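PDB 1RZ3: Rbstp0775 protein from Geobacillus stearothermophilus, which is of unknown function but probably acts as an ATP-dependent kinase, as in the phosphoribulokinase and uridine kinase family. Local coordinates for residues W76-Y81 / D181-E185. Numbering follows the deposited sequence.
Sequences WFEYYY and DYYLE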
ATOM      1  N   TRP A  76       7.820 -15.295   8.989  1.00 19.39           N
ATOM      2  CA  TRP A  76       8.210 -14.290   8.005  1.00 20.82           C
ATOM      3  C   TRP A  76       7.586 -14.632   6.657  1.00 20.71           C
ATOM      4  O   TRP A  76       7.148 -13.751   5.911  1.00 20.07           O
ATOM      5  CB  TRP A  76       9.734 -14.216   7.849  1.00 21.64           C
ATOM      6  CG  TRP A  76      10.331 -15.346   7.047  1.00 23.28           C
ATOM      7  CD1 TRP A  76      10.824 -16.528   7.528  1.00 22.86           C
ATOM      8  CD2 TRP A  76      10.473 -15.404   5.620  1.00 23.50           C
ATOM      9  NE1 TRP A  76      11.266 -17.316   6.489  1.00 22.65           N
ATOM     10  CE2 TRP A  76      11.061 -16.652   5.308  1.00 23.11           C
ATOM     11  CE3 TRP A  76      10.158 -14.523   4.574  1.00 22.78           C
ATOM     12  CZ2 TRP A  76      11.343 -17.041   3.991  1.00 23.28           C
ATOM     13  CZ3 TRP A  76      10.440 -14.914   3.258  1.00 22.18           C
ATOM     14  CH2 TRP A  76      11.027 -16.163   2.984  1.00 22.40           C
ATOM     15  N   PHE A  77       7.546 -15.926   6.359  1.00 21.18           N
ATOM     16  CA  PHE A  77       6.994 -16.423   5.107  1.00 20.62           C
ATOM     17  C   PHE A  77       5.479 -16.228   5.059  1.00 21.02           C
ATOM     18  O   PHE A  77       4.922 -15.908   4.008  1.00 21.92           O
ATOM     19  CB  PHE A  77       7.330 -17.908   4.953  1.00 22.99           C
ATOM     20  CG  PHE A  77       6.977 -18.479   3.611  1.00 22.46           C
ATOM     21  CD1 PHE A  77       7.908 -18.496   2.581  1.00 23.45           C
ATOM     22  CD2 PHE A  77       5.708 -18.996   3.377  1.00 24.99           C
ATOM     23  CE1 PHE A  77       7.585 -19.021   1.330  1.00 25.36           C
ATOM     24  CE2 PHE A  77       5.373 -19.524   2.129  1.00 24.69           C
ATOM     25  CZ  PHE A  77       6.315 -19.536   1.103  1.00 24.06           C
ATOM     26  N   GLU A  78       4.819 -16.439   6.195  1.00 21.46           N
ATOM     27  CA  GLU A  78       3.370 -16.281   6.284  1.00 22.26           C
ATOM     28  C   GLU A  78       3.008 -14.819   6.036  1.00 22.65           C
ATOM     29  O   GLU A  78       2.068 -14.503   5.303  1.00 22.68           O
ATOM     30  CB  GLU A  78       2.864 -16.679   7.675  1.00 22.76           C
ATOM     31  CG  GLU A  78       3.206 -18.098   8.106  1.00 26.17           C
ATOM     32  CD  GLU A  78       2.539 -18.486   9.411  1.00 25.99           C
ATOM     33  OE1 GLU A  78       2.572 -17.682  10.361  1.00 26.92           O
ATOM     34  OE2 GLU A  78       1.984 -19.603   9.491  1.00 29.98           O
ATOM     35  N   TYR A  79       3.767 -13.932   6.667  1.00 20.72           N
ATOM     36  CA  TYR A  79       3.543 -12.499   6.554  1.00 19.64           C
ATOM     37  C   TYR A  79       3.836 -11.949   5.157  1.00 19.10           C
ATOM     38  O   TYR A  79       3.045 -11.179   4.608  1.00 17.67           O
ATOM     39  CB  TYR A  79       4.394 -11.781   7.609  1.00 19.20           C
ATOM     40  CG  TYR A  79       4.272 -10.267   7.635  1.00 20.32           C
ATOM     41  CD1 TYR A  79       3.040  -9.637   7.476  1.00 21.39           C
ATOM     42  CD2 TYR A  79       5.391  -9.470   7.885  1.00 22.34           C
ATOM     43  CE1 TYR A  79       2.925  -8.242   7.568  1.00 20.80           C
ATOM     44  CE2 TYR A  79       5.286  -8.086   7.980  1.00 21.55           C
ATOM     45  CZ  TYR A  79       4.054  -7.480   7.823  1.00 20.62           C
ATOM     46  OH  TYR A  79       3.960  -6.115   7.939  1.00 21.93           O
ATOM     47  N   TYR A  80       4.952 -12.358   4.567  1.00 17.39           N
ATOM     48  CA  TYR A  80       5.313 -11.847   3.251  1.00 18.99           C
ATOM     49  C   TYR A  80       4.616 -12.503   2.058  1.00 20.33           C
ATOM     50  O   TYR A  80       4.238 -11.819   1.102  1.00 18.07           O
ATOM     51  CB  TYR A  80       6.828 -11.943   3.036  1.00 18.89           C
ATOM     52  CG  TYR A  80       7.297 -11.213   1.793  1.00 18.32           C
ATOM     53  CD1 TYR A  80       7.430  -9.822   1.788  1.00 16.84           C
ATOM     54  CD2 TYR A  80       7.543 -11.903   0.605  1.00 16.60           C
ATOM     55  CE1 TYR A  80       7.790  -9.137   0.635  1.00 15.84           C
ATOM     56  CE2 TYR A  80       7.904 -11.229  -0.556  1.00 17.35           C
ATOM     57  CZ  TYR A  80       8.024  -9.845  -0.535  1.00 17.95           C
ATOM     58  OH  TYR A  80       8.369  -9.170  -1.680  1.00 17.01           O
ATOM     59  N   TYR A  81       4.442 -13.820   2.109  1.00 20.93           N
ATOM     60  CA  TYR A  81       3.843 -14.545   0.987  1.00 21.32           C
ATOM     61  C   TYR A  81       2.400 -15.015   1.107  1.00 21.59           C
ATOM     62  O   TYR A  81       1.710 -15.151   0.097  1.00 23.99           O
ATOM     63  CB  TYR A  81       4.707 -15.763   0.646  1.00 20.65           C
ATOM     64  CG  TYR A  81       5.960 -15.440  -0.128  1.00 19.57           C
ATOM     65  CD1 TYR A  81       5.884 -14.933  -1.424  1.00 18.79           C
ATOM     66  CD2 TYR A  81       7.221 -15.651   0.427  1.00 19.25           C
ATOM     67  CE1 TYR A  81       7.030 -14.642  -2.151  1.00 19.63           C
ATOM     68  CE2 TYR A  81       8.380 -15.368  -0.294  1.00 19.24           C
ATOM     69  CZ  TYR A  81       8.272 -14.863  -1.584  1.00 20.28           C
ATOM     70  OH  TYR A  81       9.400 -14.571  -2.308  1.00 19.19           O
ATOM     71  N   ASP A 181      13.313  -7.705   6.457  1.00 18.79           N
ATOM     72  CA  ASP A 181      14.674  -7.885   5.961  1.00 19.85           C
ATOM     73  C   ASP A 181      14.641  -8.585   4.607  1.00 19.53           C
ATOM     74  O   ASP A 181      15.421  -8.258   3.712  1.00 19.70           O
ATOM     75  CB  ASP A 181      15.513  -8.709   6.944  1.00 24.61           C
ATOM     76  CG  ASP A 181      15.815  -7.961   8.227  1.00 30.50           C
ATOM     77  OD1 ASP A 181      15.606  -6.730   8.276  1.00 34.21           O
ATOM     78  OD2 ASP A 181      16.278  -8.607   9.191  1.00 36.32           O
ATOM     79  N   TYR A 182      13.736  -9.549   4.463  1.00 18.79           N
ATOM     80  CA  TYR A 182      13.594 -10.290   3.214  1.00 17.77           C
ATOM     81  C   TYR A 182      13.198  -9.329   2.090  1.00 17.97           C
ATOM     82  O   TYR A 182      13.766  -9.355   0.995  1.00 17.60           O
ATOM     83  CB  TYR A 182      12.515 -11.368   3.357  1.00 20.93           C
ATOM     84  CG  TYR A 182      12.347 -12.232   2.126  1.00 23.61           C
ATOM     85  CD1 TYR A 182      13.272 -13.232   1.819  1.00 24.91           C
ATOM     86  CD2 TYR A 182      11.276 -12.034   1.249  1.00 24.41           C
ATOM     87  CE1 TYR A 182      13.137 -14.014   0.673  1.00 26.38           C
ATOM     88  CE2 TYR A 182      11.132 -12.806   0.101  1.00 25.71           C
ATOM     89  CZ  TYR A 182      12.067 -13.796  -0.181  1.00 26.36           C
ATOM     90  OH  TYR A 182      11.926 -14.570  -1.308  1.00 27.24           O
ATOM     91  N   TYR A 183      12.219  -8.482   2.374  1.00 14.88           N
ATOM     92  CA  TYR A 183      11.734  -7.512   1.396  1.00 17.66           C
ATOM     93  C   TYR A 183      12.843  -6.555   0.967  1.00 17.58           C
ATOM     94  O   TYR A 183      13.095  -6.366  -0.228  1.00 17.67           O
ATOM     95  CB  TYR A 183      10.564  -6.728   1.996  1.00 15.47           C
ATOM     96  CG  TYR A 183       9.963  -5.685   1.077  1.00 16.37           C
ATOM     97  CD1 TYR A 183       9.537  -6.020  -0.209  1.00 16.40           C
ATOM     98  CD2 TYR A 183       9.774  -4.375   1.513  1.00 17.49           C
ATOM     99  CE1 TYR A 183       8.935  -5.074  -1.038  1.00 17.03           C
ATOM    100  CE2 TYR A 183       9.168  -3.420   0.691  1.00 16.77           C
ATOM    101  CZ  TYR A 183       8.752  -3.780  -0.584  1.00 17.44           C
ATOM    102  OH  TYR A 183       8.151  -2.850  -1.403  1.00 15.31           O
ATOM    103  N   LEU A 184      13.510  -5.963   1.952  1.00 18.82           N
ATOM    104  CA  LEU A 184      14.589  -5.015   1.697  1.00 21.10           C
ATOM    105  C   LEU A 184      15.715  -5.608   0.862  1.00 22.84           C
ATOM    106  O   LEU A 184      16.262  -4.942  -0.013  1.00 23.19           O
ATOM    107  CB  LEU A 184      15.155  -4.497   3.025  1.00 23.02           C
ATOM    108  CG  LEU A 184      14.236  -3.580   3.837  1.00 26.24           C
ATOM    109  CD1 LEU A 184      14.808  -3.373   5.232  1.00 28.00           C
ATOM    110  CD2 LEU A 184      14.075  -2.245   3.111  1.00 26.59           C
ATOM    111  N   GLU A 185      16.058  -6.863   1.127  1.00 23.74           N
ATOM    112  CA  GLU A 185      17.136  -7.517   0.401  1.00 27.50           C
ATOM    113  C   GLU A 185      16.744  -8.021  -0.984  1.00 26.10           C
ATOM    114  O   GLU A 185      17.527  -7.915  -1.926  1.00 26.37           O
ATOM    115  CB  GLU A 185      17.687  -8.685   1.221  1.00 32.39           C
ATOM    116  CG  GLU A 185      18.778  -9.468   0.511  1.00 41.41           C
ATOM    117  CD  GLU A 185      19.375 -10.554   1.382  1.00 46.30           C
ATOM    118  OE1 GLU A 185      18.630 -11.470   1.791  1.00 49.50           O
ATOM    119  OE2 GLU A 185      20.593 -10.489   1.658  1.00 49.73           O
TER
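Y182 pushes its ring in among W76, Y80 and Y81, and the resulting aromatic cluster illustrates how two helical segments, 76-81 and 181-185, whose axes come no nearer than 11.1 Å, can meet chiefly through aromatic rings. Each neighbour meets that ring differently. W76 covers one face, its CZ3 standing 3.4 Å above the plane over the centre of the Y182 ring; the two ring planes are nevertheless inclined at 43°, so the pair is oblique rather than stacked. With CG between the backbone N and the carbonyl carbon (chi1 76°), the indole lies so that its six-membered ring reaches Y182. With Y80 the roles change: Y182 presents its CD2-CE2 edge to the Y80 face in an edge-to-face pair, planes at 70°, with CE2 of Y182 3.7 Å from CE2 of Y80. Y81, on the same helix as W76 and Y80, brings its CE2 against the same edge, and its OH forms a 2.7 Å hydrogen bond with Y182 OH, which lies at the edge of the Y81 ring. Either hydroxyl could be the donor, and the bond holds the far end of Y182 while W76 and Y80 confine the ring. Were Y182 replaced by an alanine, the Y81 hydroxyl would probably lose this mate and a gap would be likely to open beside W76 and Y80. One residue on, Y183 meets the rim of the Y80 ring, its CD1 3.7 Å from Y80 CE1, while its own hydroxyl is hydrogen-bonded to D28 and to the backbone N of Q136. The cluster joins helix 75-82 to the C-terminal part of helix 169-187, which an E78-R175 salt bridge also links, and the neighbouring Y183, through D28, connects the latter helix to strand 23-29 of the parallel sheet.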